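PDB 3FNK: cellulosomal scaffoldin adaptor protein B from Acetivibrio cellulolyticus, which serves as an adaptor scaffoldin of the cellulosome, the present chain being its second type II cohesin, a dockerin-binding module. Local coordinates for residues Y64-S78 against P114-K126. Sequence-based numbering, arbitrary orientation.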
loop_
_atom_site.group_PDB
_atom_site.type_symbol
_atom_site.label_atom_id
_atom_site.label_comp_id
_atom_site.label_asym_id
_atom_site.label_seq_id
_atom_site.Cartn_x
_atom_site.Cartn_y
_atom_site.Cartn_z
ATOM N N TYR A 64 7.317 5.529 -12.330
ATOM C CA TYR A 64 6.595 6.478 -11.469
ATOM C C TYR A 64 7.393 7.776 -11.415
ATOM O O TYR A 64 8.629 7.727 -11.429
ATOM C CB TYR A 64 6.481 5.961 -10.019
ATOM C CG TYR A 64 5.281 5.102 -9.694
ATOM C CD1 TYR A 64 4.463 4.583 -10.687
ATOM C CD2 TYR A 64 4.992 4.779 -8.373
ATOM C CE1 TYR A 64 3.367 3.772 -10.366
ATOM C CE2 TYR A 64 3.893 3.959 -8.042
ATOM C CZ TYR A 64 3.098 3.475 -9.030
ATOM O OH TYR A 64 2.034 2.684 -8.706
ATOM N N THR A 65 6.682 8.910 -11.323
ATOM C CA THR A 65 7.255 10.220 -10.938
ATOM C C THR A 65 6.906 10.487 -9.488
ATOM O O THR A 65 6.224 9.680 -8.854
ATOM C CB THR A 65 6.637 11.410 -11.722
ATOM O OG1 THR A 65 5.331 11.693 -11.198
ATOM C CG2 THR A 65 6.535 11.122 -13.203
ATOM N N ASN A 66 7.338 11.632 -8.968
ATOM C CA ASN A 66 7.041 11.966 -7.593
ATOM C C ASN A 66 5.553 12.246 -7.280
ATOM O O ASN A 66 5.193 12.532 -6.119
ATOM C CB ASN A 66 7.955 13.080 -7.111
ATOM C CG ASN A 66 9.337 12.563 -6.757
ATOM O OD1 ASN A 66 9.511 11.399 -6.363
ATOM N ND2 ASN A 66 10.315 13.419 -6.872
ATOM N N SER A 67 4.705 12.108 -8.295
ATOM C CA SER A 67 3.294 12.360 -8.114
ATOM C C SER A 67 2.419 11.223 -8.670
ATOM O O SER A 67 1.187 11.328 -8.664
ATOM C CB SER A 67 2.903 13.737 -8.724
ATOM O OG SER A 67 2.992 13.701 -10.157
ATOM N N SER A 68 3.048 10.129 -9.125
ATOM C CA SER A 68 2.282 9.032 -9.726
ATOM C C SER A 68 1.251 8.440 -8.774
ATOM O O SER A 68 1.506 8.309 -7.561
ATOM C CB SER A 68 3.199 7.937 -10.251
ATOM O OG SER A 68 4.041 8.473 -11.251
ATOM N N LEU A 69 0.093 8.110 -9.330
ATOM C CA LEU A 69 -0.964 7.431 -8.585
ATOM C C LEU A 69 -0.755 5.915 -8.483
ATOM O O LEU A 69 -0.316 5.300 -9.444
ATOM C CB LEU A 69 -2.342 7.677 -9.223
ATOM C CG LEU A 69 -2.774 9.143 -9.354
ATOM C CD1 LEU A 69 -4.084 9.186 -10.156
ATOM C CD2 LEU A 69 -2.909 9.751 -7.948
ATOM N N PRO A 70 -1.124 5.312 -7.326
ATOM C CA PRO A 70 -1.140 3.828 -7.234
ATOM C C PRO A 70 -2.242 3.264 -8.116
ATOM O O PRO A 70 -3.224 3.955 -8.364
ATOM C CB PRO A 70 -1.477 3.576 -5.763
ATOM C CG PRO A 70 -2.206 4.836 -5.332
ATOM C CD PRO A 70 -1.543 5.952 -6.064
ATOM N N THR A 71 -2.107 2.035 -8.595
ATOM C CA THR A 71 -3.223 1.403 -9.302
ATOM C C THR A 71 -4.198 0.951 -8.229
ATOM O O THR A 71 -3.756 0.531 -7.154
ATOM C CB THR A 71 -2.742 0.234 -10.165
ATOM O OG1 THR A 71 -1.614 0.665 -10.939
ATOM C CG2 THR A 71 -3.820 -0.257 -11.091
ATOM N N SER A 72 -5.502 1.072 -8.504
ATOM C CA SER A 72 -6.547 0.822 -7.521
ATOM C C SER A 72 -6.737 -0.656 -7.198
ATOM O O SER A 72 -6.488 -1.507 -8.054
ATOM C CB SER A 72 -7.885 1.380 -8.012
ATOM O OG SER A 72 -8.003 2.772 -7.731
ATOM N N GLY A 73 -7.222 -0.931 -5.982
ATOM C CA GLY A 73 -7.624 -2.279 -5.560
ATOM C C GLY A 73 -9.118 -2.519 -5.634
ATOM O O GLY A 73 -9.817 -1.860 -6.399
ATOM N N GLU A 74 -9.599 -3.478 -4.849
ATOM C CA GLU A 74 -11.009 -3.812 -4.761
ATOM C C GLU A 74 -11.704 -2.840 -3.852
ATOM O O GLU A 74 -12.904 -2.672 -3.963
ATOM C CB GLU A 74 -11.217 -5.201 -4.122
ATOM C CG GLU A 74 -10.398 -6.313 -4.748
ATOM C CD GLU A 74 -10.211 -7.525 -3.809
ATOM O OE1 GLU A 74 -10.104 -7.384 -2.553
ATOM O OE2 GLU A 74 -10.140 -8.631 -4.377
ATOM N N LEU A 75 -10.991 -2.245 -2.900
ATOM C CA LEU A 75 -11.663 -1.327 -1.955
ATOM C C LEU A 75 -11.467 0.139 -2.362
ATOM O O LEU A 75 -10.538 0.443 -3.103
ATOM C CB LEU A 75 -11.177 -1.545 -0.513
ATOM C CG LEU A 75 -11.237 -3.002 0.013
ATOM C CD1 LEU A 75 -10.845 -3.034 1.501
ATOM C CD2 LEU A 75 -12.640 -3.653 -0.210
ATOM N N LEU A 76 -12.322 1.029 -1.850
ATOM C CA LEU A 76 -12.173 2.471 -2.081
ATOM C C LEU A 76 -12.425 2.900 -3.547
ATOM O O LEU A 76 -11.944 3.960 -3.998
ATOM C CB LEU A 76 -10.779 2.927 -1.596
ATOM C CG LEU A 76 -10.449 2.663 -0.109
ATOM C CD1 LEU A 76 -9.042 3.200 0.266
ATOM C CD2 LEU A 76 -11.519 3.242 0.821
ATOM N N VAL A 77 -13.152 2.058 -4.292
ATOM C CA VAL A 77 -13.540 2.384 -5.671
ATOM C C VAL A 77 -15.037 2.580 -5.886
ATOM O O VAL A 77 -15.489 2.685 -7.041
ATOM C CB VAL A 77 -12.993 1.361 -6.723
ATOM C CG1 VAL A 77 -11.518 1.465 -6.816
ATOM C CG2 VAL A 77 -13.397 -0.067 -6.361
ATOM N N SER A 78 -15.824 2.664 -4.817
ATOM C CA SER A 78 -17.230 2.968 -5.031
ATOM C C SER A 78 -17.410 4.486 -5.241
ATOM O O SER A 78 -17.180 5.268 -4.331
ATOM C CB SER A 78 -18.088 2.447 -3.864
ATOM O OG SER A 78 -19.336 3.123 -3.857
ATOM N N PRO A 114 -19.602 -1.742 5.451
ATOM C CA PRO A 114 -18.198 -1.313 5.473
ATOM C C PRO A 114 -17.302 -2.240 4.663
ATOM O O PRO A 114 -17.538 -3.452 4.617
ATOM C CB PRO A 114 -17.832 -1.400 6.949
ATOM C CG PRO A 114 -18.791 -2.436 7.494
ATOM C CD PRO A 114 -20.060 -2.140 6.788
ATOM N N GLU A 115 -16.285 -1.667 4.026
ATOM C CA GLU A 115 -15.276 -2.431 3.349
ATOM C C GLU A 115 -14.135 -2.683 4.330
ATOM O O GLU A 115 -13.404 -1.739 4.663
ATOM C CB GLU A 115 -14.761 -1.639 2.137
ATOM C CG GLU A 115 -15.856 -1.186 1.188
ATOM C CD GLU A 115 -15.338 -0.284 0.026
ATOM O OE1 GLU A 115 -16.177 0.193 -0.740
ATOM O OE2 GLU A 115 -14.129 -0.023 -0.114
ATOM N N GLU A 116 -13.961 -3.927 4.781
ATOM C CA GLU A 116 -13.046 -4.200 5.908
ATOM C C GLU A 116 -11.863 -5.097 5.542
ATOM O O GLU A 116 -10.841 -5.135 6.243
ATOM C CB GLU A 116 -13.832 -4.699 7.144
ATOM C CG GLU A 116 -15.025 -3.752 7.564
ATOM C CD GLU A 116 -15.711 -4.156 8.865
ATOM O OE1 GLU A 116 -15.854 -5.381 9.087
ATOM O OE2 GLU A 116 -16.112 -3.268 9.661
ATOM N N THR A 117 -11.996 -5.784 4.411
ATOM C CA THR A 117 -10.987 -6.740 3.977
ATOM C C THR A 117 -10.843 -6.691 2.466
ATOM O O THR A 117 -11.821 -6.795 1.764
ATOM C CB THR A 117 -11.360 -8.176 4.428
ATOM O OG1 THR A 117 -11.439 -8.204 5.859
ATOM C CG2 THR A 117 -10.275 -9.189 3.953
ATOM N N GLY A 118 -9.616 -6.527 1.980
ATOM C CA GLY A 118 -9.373 -6.510 0.567
ATOM C C GLY A 118 -8.141 -5.724 0.168
ATOM O O GLY A 118 -7.391 -5.199 1.006
ATOM N N THR A 119 -7.940 -5.626 -1.133
ATOM C CA THR A 119 -6.757 -4.927 -1.623
ATOM C C THR A 119 -7.040 -3.408 -1.760
ATOM O O THR A 119 -8.166 -2.994 -2.070
ATOM C CB THR A 119 -6.305 -5.499 -2.964
ATOM O OG1 THR A 119 -7.373 -5.328 -3.888
ATOM C CG2 THR A 119 -5.987 -7.001 -2.816
ATOM N N LEU A 120 -5.979 -2.625 -1.557
ATOM C CA LEU A 120 -6.034 -1.167 -1.494
ATOM C C LEU A 120 -5.343 -0.474 -2.649
ATOM O O LEU A 120 -5.743 0.612 -3.049
ATOM C CB LEU A 120 -5.393 -0.660 -0.179
ATOM C CG LEU A 120 -6.014 -1.102 1.156
ATOM C CD1 LEU A 120 -5.396 -0.282 2.258
ATOM C CD2 LEU A 120 -7.528 -0.933 1.159
ATOM N N ALA A 121 -4.284 -1.097 -3.161
ATOM C CA ALA A 121 -3.353 -0.414 -4.024
ATOM C C ALA A 121 -2.317 -1.382 -4.572
ATOM O O ALA A 121 -1.799 -2.287 -3.844
ATOM C CB ALA A 121 -2.663 0.696 -3.256
ATOM N N VAL A 122 -2.003 -1.178 -5.849
ATOM C CA VAL A 122 -0.985 -1.958 -6.530
ATOM C C VAL A 122 0.074 -1.026 -7.108
ATOM O O VAL A 122 -0.224 -0.041 -7.799
ATOM C CB VAL A 122 -1.564 -2.831 -7.649
ATOM C CG1 VAL A 122 -0.500 -3.820 -8.150
ATOM C CG2 VAL A 122 -2.796 -3.567 -7.195
ATOM N N VAL A 123 1.316 -1.337 -6.777
ATOM C CA VAL A 123 2.459 -0.652 -7.283
ATOM C C VAL A 123 3.337 -1.700 -7.987
ATOM O O VAL A 123 3.274 -2.886 -7.651
ATOM C CB VAL A 123 3.178 -0.011 -6.111
ATOM C CG1 VAL A 123 4.469 0.610 -6.531
ATOM C CG2 VAL A 123 2.256 1.046 -5.470
ATOM N N GLY A 124 4.145 -1.263 -8.958
ATOM C CA GLY A 124 5.074 -2.133 -9.685
ATOM C C GLY A 124 6.490 -1.877 -9.217
ATOM O O GLY A 124 6.844 -0.744 -8.849
ATOM N N PHE A 125 7.300 -2.932 -9.181
ATOM C CA PHE A 125 8.719 -2.768 -8.882
ATOM C C PHE A 125 9.519 -3.514 -9.958
ATOM O O PHE A 125 9.469 -4.756 -10.032
ATOM C CB PHE A 125 9.052 -3.292 -7.482
ATOM C CG PHE A 125 8.648 -2.360 -6.358
ATOM C CD1 PHE A 125 7.621 -2.708 -5.488
ATOM C CD2 PHE A 125 9.302 -1.142 -6.166
ATOM C CE1 PHE A 125 7.258 -1.846 -4.439
ATOM C CE2 PHE A 125 8.929 -0.266 -5.152
ATOM C CZ PHE A 125 7.915 -0.619 -4.274
ATOM N N LYS A 126 10.201 -2.754 -10.815
ATOM C CA LYS A 126 11.047 -3.316 -11.873
ATOM C C LYS A 126 12.463 -3.568 -11.341
ATOM O O LYS A 126 13.096 -2.680 -10.756
ATOM C CB LYS A 126 11.056 -2.412 -13.134
ATOM C CG LYS A 126 12.304 -2.558 -14.064
ATOM C CD LYS A 126 12.241 -1.676 -15.344
ATOM C CE LYS A 126 11.351 -2.292 -16.445
ATOM N NZ LYS A 126 10.686 -1.290 -17.359
HETATM O O HOH W 1 -8.131 1.012 -4.329
HETATM O O HOH W 2 -14.843 -0.387 -3.424
#
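The ring of Y64 meets V123 obliquely, CE2 lying 3.7 Å from V123 CG1, while S68 CB covers one face near the rim. The carboxylate of E74 is approached from above its plane: T119 N donates to OE1 at 3.1 Å, 45° out of that plane. T119 returns the grip, because its first torsion (chi1 60°) tucks OG1 in over its own backbone, where it accepts from E74 N at 3.0 Å. L75 N bonds almost straight onto T119 O. E115, its chain stretched out, runs antiparallel alongside the L75 side chain and offers the syn lone pair of OE2 to L76 N at 2.7 Å; its OE1 is held by a water and by Y102 OH. L75 CD1 packs on L120 CD2 (3.9 Å). A second water accepts from G73 N and donates to L120 O and L75 O, joining the two segments through solvent. Farther along, T71 and V122 form an antiparallel hydrogen-bonded pair, with T71 N to V122 O at 2.9 Å. The short, weakly bonded strand 71-72 pairs antiparallel with strand 118-127, whose L120 and A121 form a classic beta bulge opposite V31, within the cohesin beta-barrel fold.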